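PDB 6AK1: dimethyl-sulfide monooxygenase from Hyphomicrobium sulfonivorans, which uses FMN, NADH and oxygen to oxidise dimethyl sulfide to methanethiol and formaldehyde, the first step of dimethyl sulfide degradation. Local coordinates for residues W132-S137 against E163-M168; P222-A227 against N240-F245. All blocks are in the same frame, centred on the assembly; numbering follows the deposited sequence.

Contact 1: W132-S137 against E163-M168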
loop_
_atom_site.group_PDB
_atom_site.type_symbol
_atom_site.label_atom_id
_atom_site.label_comp_id
_atom_site.label_asym_id
_atom_site.label_seq_id
_atom_site.Cartn_x
_atom_site.Cartn_y
_atom_site.Cartn_z
ATOM N N TRP A 132 -0.640 2.295 7.145
ATOM C CA TRP A 132 -1.208 3.407 6.394
ATOM C C TRP A 132 -0.396 3.564 5.116
ATOM O O TRP A 132 0.785 3.923 5.165
ATOM C CB TRP A 132 -1.187 4.701 7.215
ATOM C CG TRP A 132 -1.620 5.905 6.422
ATOM C CD1 TRP A 132 -2.437 5.916 5.323
ATOM C CD2 TRP A 132 -1.255 7.271 6.659
ATOM N NE1 TRP A 132 -2.613 7.197 4.876
ATOM C CE2 TRP A 132 -1.904 8.052 5.679
ATOM C CE3 TRP A 132 -0.454 7.913 7.616
ATOM C CZ2 TRP A 132 -1.764 9.438 5.613
ATOM C CZ3 TRP A 132 -0.326 9.295 7.558
ATOM C CH2 TRP A 132 -0.978 10.043 6.565
ATOM N N ASN A 133 -1.024 3.320 3.977
ATOM C CA ASN A 133 -0.382 3.569 2.690
ATOM C C ASN A 133 -0.659 5.016 2.297
ATOM O O ASN A 133 -1.763 5.355 1.862
ATOM C CB ASN A 133 -0.878 2.584 1.640
ATOM C CG ASN A 133 -0.280 2.853 0.268
ATOM O OD1 ASN A 133 0.931 3.015 0.130
ATOM N ND2 ASN A 133 -1.132 2.933 -0.747
ATOM N N VAL A 134 0.360 5.861 2.444
ATOM C CA VAL A 134 0.268 7.303 2.242
ATOM C C VAL A 134 0.332 7.623 0.749
ATOM O O VAL A 134 1.372 7.445 0.116
ATOM C CB VAL A 134 1.396 8.015 3.000
ATOM C CG1 VAL A 134 1.247 9.520 2.911
ATOM C CG2 VAL A 134 1.442 7.524 4.427
ATOM N N VAL A 135 -0.755 8.152 0.189
ATOM C CA VAL A 135 -0.764 8.498 -1.222
ATOM C C VAL A 135 -1.172 9.958 -1.384
ATOM O O VAL A 135 -1.755 10.578 -0.486
ATOM C CB VAL A 135 -1.683 7.570 -2.060
ATOM C CG1 VAL A 135 -1.371 6.106 -1.789
ATOM C CG2 VAL A 135 -3.147 7.848 -1.796
ATOM N N SER A 136 -0.816 10.511 -2.548
ATOM C CA SER A 136 -1.264 11.824 -3.010
ATOM C C SER A 136 -2.087 11.610 -4.278
ATOM O O SER A 136 -1.524 11.365 -5.353
ATOM C CB SER A 136 -0.085 12.763 -3.273
ATOM O OG SER A 136 0.883 12.701 -2.228
ATOM N N SER A 137 -3.417 11.697 -4.149
ATOM C CA SER A 137 -4.327 11.412 -5.254
ATOM C C SER A 137 -3.959 12.206 -6.502
ATOM O O SER A 137 -3.583 13.380 -6.427
ATOM C CB SER A 137 -5.769 11.739 -4.848
ATOM O OG SER A 137 -6.601 11.873 -5.998
ATOM N N GLU A 163 4.433 18.787 6.163
ATOM C CA GLU A 163 3.763 19.349 7.323
ATOM C C GLU A 163 2.541 18.528 7.694
ATOM O O GLU A 163 2.209 18.411 8.876
ATOM C CB GLU A 163 3.374 20.799 7.061
ATOM C CG GLU A 163 3.001 21.563 8.339
ATOM C CD GLU A 163 2.397 22.924 8.047
ATOM O OE1 GLU A 163 2.861 23.589 7.099
ATOM O OE2 GLU A 163 1.452 23.318 8.746
ATOM N N TYR A 164 1.875 17.950 6.695
ATOM C CA TYR A 164 0.784 17.019 6.945
ATOM C C TYR A 164 1.217 15.890 7.873
ATOM O O TYR A 164 0.545 15.611 8.872
ATOM C CB TYR A 164 0.268 16.466 5.612
ATOM C CG TYR A 164 -1.069 15.753 5.708
ATOM C CD1 TYR A 164 -1.163 14.462 6.257
ATOM C CD2 TYR A 164 -2.237 16.359 5.238
ATOM C CE1 TYR A 164 -2.379 13.810 6.348
ATOM C CE2 TYR A 164 -3.461 15.704 5.315
ATOM C CZ TYR A 164 -3.524 14.432 5.875
ATOM O OH TYR A 164 -4.729 13.773 5.952
ATOM N N MET A 165 2.341 15.224 7.550
ATOM C CA MET A 165 2.838 14.114 8.370
ATOM C C MET A 165 3.284 14.594 9.746
ATOM O O MET A 165 3.067 13.906 10.751
ATOM C CB MET A 165 4.007 13.413 7.674
ATOM C CG MET A 165 3.732 12.951 6.256
ATOM S SD MET A 165 2.432 11.694 6.135
ATOM C CE MET A 165 3.149 10.342 7.083
ATOM N N GLU A 166 3.943 15.753 9.805
ATOM C CA GLU A 166 4.285 16.364 11.091
ATOM C C GLU A 166 3.063 16.444 12.010
ATOM O O GLU A 166 3.114 16.019 13.170
ATOM C CB GLU A 166 4.894 17.753 10.846
ATOM C CG GLU A 166 5.074 18.622 12.093
ATOM C CD GLU A 166 5.654 20.010 11.779
ATOM O OE1 GLU A 166 5.869 20.331 10.586
ATOM O OE2 GLU A 166 5.896 20.783 12.731
ATOM N N VAL A 167 1.940 16.955 11.488
ATOM C CA VAL A 167 0.702 17.020 12.271
ATOM C C VAL A 167 0.292 15.630 12.752
ATOM O O VAL A 167 -0.005 15.430 13.936
ATOM C CB VAL A 167 -0.424 17.670 11.443
ATOM C CG1 VAL A 167 -1.765 17.506 12.146
ATOM C CG2 VAL A 167 -0.117 19.154 11.160
ATOM N N MET A 168 0.254 14.651 11.827
ATOM C CA MET A 168 -0.132 13.282 12.179
ATOM C C MET A 168 0.767 12.724 13.271
ATOM O O MET A 168 0.283 12.148 14.253
ATOM C CB MET A 168 -0.064 12.359 10.947
ATOM C CG MET A 168 -0.787 12.842 9.713
ATOM S SD MET A 168 -2.562 12.875 9.958
ATOM C CE MET A 168 -3.008 11.164 9.671
#

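Contact 2: P222-A227 against N240-F245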
loop_
_atom_site.group_PDB
_atom_site.type_symbol
_atom_site.label_atom_id
_atom_site.label_comp_id
_atom_site.label_asym_id
_atom_site.label_seq_id
_atom_site.Cartn_x
_atom_site.Cartn_y
_atom_site.Cartn_z
ATOM N N PRO A 222 0.601 4.159 12.930
ATOM C CA PRO A 222 0.516 2.963 12.087
ATOM C C PRO A 222 1.770 2.820 11.236
ATOM O O PRO A 222 2.479 3.796 10.973
ATOM C CB PRO A 222 -0.714 3.229 11.218
ATOM C CG PRO A 222 -0.893 4.724 11.266
ATOM C CD PRO A 222 -0.442 5.145 12.611
ATOM N N VAL A 223 2.061 1.581 10.834
ATOM C CA VAL A 223 3.171 1.349 9.925
ATOM C C VAL A 223 2.972 2.216 8.695
ATOM O O VAL A 223 1.875 2.268 8.129
ATOM C CB VAL A 223 3.269 -0.144 9.552
ATOM C CG1 VAL A 223 4.385 -0.354 8.540
ATOM C CG2 VAL A 223 3.526 -0.991 10.789
ATOM N N ILE A 224 4.018 2.933 8.297
ATOM C CA ILE A 224 3.925 3.843 7.161
ATOM C C ILE A 224 4.340 3.106 5.895
ATOM O O ILE A 224 5.489 2.667 5.771
ATOM C CB ILE A 224 4.780 5.097 7.380
ATOM C CG1 ILE A 224 4.455 5.724 8.748
ATOM C CG2 ILE A 224 4.521 6.080 6.259
ATOM C CD1 ILE A 224 3.010 6.244 8.880
ATOM N N PHE A 225 3.401 2.951 4.964
ATOM C CA PHE A 225 3.691 2.454 3.625
ATOM C C PHE A 225 3.665 3.621 2.648
ATOM O O PHE A 225 2.859 4.547 2.789
ATOM C CB PHE A 225 2.675 1.399 3.166
ATOM C CG PHE A 225 2.779 0.073 3.882
ATOM C CD1 PHE A 225 3.845 -0.214 4.717
ATOM C CD2 PHE A 225 1.797 -0.896 3.705
ATOM C CE1 PHE A 225 3.922 -1.441 5.362
ATOM C CE2 PHE A 225 1.875 -2.135 4.347
ATOM C CZ PHE A 225 2.936 -2.404 5.170
ATOM N N GLN A 226 4.554 3.575 1.657
ATOM C CA GLN A 226 4.607 4.609 0.629
ATOM C C GLN A 226 5.087 4.011 -0.679
ATOM O O GLN A 226 5.861 3.057 -0.695
ATOM C CB GLN A 226 5.551 5.754 0.986
ATOM C CG GLN A 226 5.076 6.597 2.117
ATOM C CD GLN A 226 6.077 7.651 2.479
ATOM O OE1 GLN A 226 6.954 7.426 3.310
ATOM N NE2 GLN A 226 5.955 8.813 1.861
ATOM N N ALA A 227 4.633 4.599 -1.772
ATOM C CA ALA A 227 5.105 4.212 -3.087
ATOM C C ALA A 227 6.471 4.829 -3.335
ATOM O O ALA A 227 6.738 5.970 -2.934
ATOM C CB ALA A 227 4.119 4.660 -4.162
ATOM N N ASN A 240 10.061 8.856 5.481
ATOM C CA ASN A 240 8.922 8.392 6.278
ATOM C C ASN A 240 8.624 6.902 6.166
ATOM O O ASN A 240 8.136 6.321 7.135
ATOM C CB ASN A 240 7.660 9.164 5.884
ATOM C CG ASN A 240 7.747 10.623 6.233
ATOM O OD1 ASN A 240 7.600 11.003 7.396
ATOM N ND2 ASN A 240 8.006 11.452 5.234
ATOM N N ALA A 241 8.910 6.277 5.025
ATOM C CA ALA A 241 8.425 4.928 4.756
ATOM C C ALA A 241 9.071 3.910 5.683
ATOM O O ALA A 241 10.290 3.903 5.868
ATOM C CB ALA A 241 8.686 4.542 3.297
ATOM N N GLU A 242 8.247 3.052 6.279
ATOM C CA GLU A 242 8.752 1.817 6.857
ATOM C C GLU A 242 8.618 0.638 5.905
ATOM O O GLU A 242 9.428 -0.289 5.970
ATOM C CB GLU A 242 8.039 1.518 8.176
ATOM C CG GLU A 242 8.144 2.673 9.174
ATOM C CD GLU A 242 7.320 2.451 10.439
ATOM O OE1 GLU A 242 7.870 1.916 11.430
ATOM O OE2 GLU A 242 6.117 2.812 10.430
ATOM N N GLY A 243 7.620 0.657 5.025
ATOM C CA GLY A 243 7.541 -0.248 3.893
ATOM C C GLY A 243 7.433 0.592 2.634
ATOM O O GLY A 243 6.652 1.555 2.604
ATOM N N MET A 244 8.225 0.290 1.607
ATOM C CA MET A 244 8.178 1.050 0.367
ATOM C C MET A 244 7.779 0.127 -0.771
ATOM O O MET A 244 8.372 -0.943 -0.947
ATOM C CB MET A 244 9.513 1.730 0.070
ATOM C CG MET A 244 9.348 2.927 -0.857
ATOM S SD MET A 244 10.890 3.803 -1.163
ATOM C CE MET A 244 11.229 4.426 0.486
ATOM N N PHE A 245 6.769 0.546 -1.532
ATOM C CA PHE A 245 6.150 -0.266 -2.572
ATOM C C PHE A 245 6.666 0.253 -3.916
ATOM O O PHE A 245 6.387 1.395 -4.295
ATOM C CB PHE A 245 4.627 -0.180 -2.444
ATOM C CG PHE A 245 3.861 -0.969 -3.465
ATOM C CD1 PHE A 245 4.431 -2.058 -4.132
ATOM C CD2 PHE A 245 2.552 -0.621 -3.768
ATOM C CE1 PHE A 245 3.700 -2.789 -5.077
ATOM C CE2 PHE A 245 1.818 -1.347 -4.709
ATOM C CZ PHE A 245 2.396 -2.434 -5.365
#

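Contact 1: W132-S137 against E163-M168
Trp132 meets Tyr164, Met165 and Met168 with the far end of its six-membered ring. Its CG lies anti to the backbone N (chi1 173°), which carries the indole out from the strand toward the helix. Tyr164 comes to the indole edge, near the ring plane, its CE1 4.0 Å from Trp132 CH2. The two methionines reach the same end of the ring obliquely. Met165 is bent at chi2 and chi3, and this curl brings its methyl back to the indole, with Met165 CE 3.7 Å from Trp132 CZ3. Its SD lies 4.7 Å from the centroid of the Trp132 six-membered ring, 53° off the normal, a Met-aromatic contact. Met168 is curled too and crosses the indole at about a right angle, its CE 3.9 Å from Trp132 CH2. This is the packing of a TIM barrel, strand 130-135 inside and helix 157-174 outside. The short segments run roughly antiparallel, axes 12.0 Å apart. Val134 CG2 covers one indole face, 3.5 Å above its plane, while Val134 CG1 touches Met165 SD at 4.1 Å. The polar ends bond outside the two segments: Trp132 NE1 to Ala105 O on strand 100-106, Tyr164 OH to Glu110 O in the next loop.

Contact 2: P222-A227 against N240-F245
With CG anti to its own carbonyl carbon (chi1 -55°) and the chain extended beyond CG, Glu242 reaches back along Val223 to the backbone of Ile224. Its OE2 accepts a bond from Ile224 N at 3.0 Å, on the anti side and 23° out of the carboxylate plane. The other oxygen, OE1, forms a salt bridge with Arg432. Ile224 O takes two donors, Gly243 N at 3.0 Å and Glu242 N at 2.8 Å; the bond from Gly243 is the straighter, 169° at the hydrogen. Strands 223-227 and 243-246 are parallel neighbours in the TIM barrel, joined through helix 232-240 as a beta-alpha-beta unit. Farther along, Gln226 N bonds to Gly243 O at 3.1 Å and Phe245 N to Gln226 O at 2.8 Å. Cutting Glu242 back to an alanine is likely to leave Ile224 N without this acceptor and Arg432 without this carboxylate. Phe225 CG is turned anti to its carbonyl carbon, which lays the ring beside Gly243, with its CD1 3.8 Å from Gly243 CA. On the face opposite Phe225, Gln226 CB packs against Ala241 CB at 4.1 Å. At the end of helix 232-240, Asn240 OD1 bonds to Tyr169 OH.

In the fold
From the N terminus, the chain enters contact 1 on strand 130-135. It passes helix 140-146 and closes the contact on helix 157-174. Contact 2 opens later, on strand 223-227, and closes after helix 232-240 on strand 243-246. The two follow in series; neither nests in nor crosses the other. They meet in the barrel sheet, where strands 130-135 and 223-227 are neighbours. Trp132 N lies 2.7 Å from Val223 O and Trp132 O 2.8 Å from Phe225 N, both probable hydrogen bonds. Contact 1 thus ties the barrel wall to an outer helix, and contact 2 extends the wall by one strand. The side chain of Thr104, which probably binds FMN, is about 6 Å from that of Trp132.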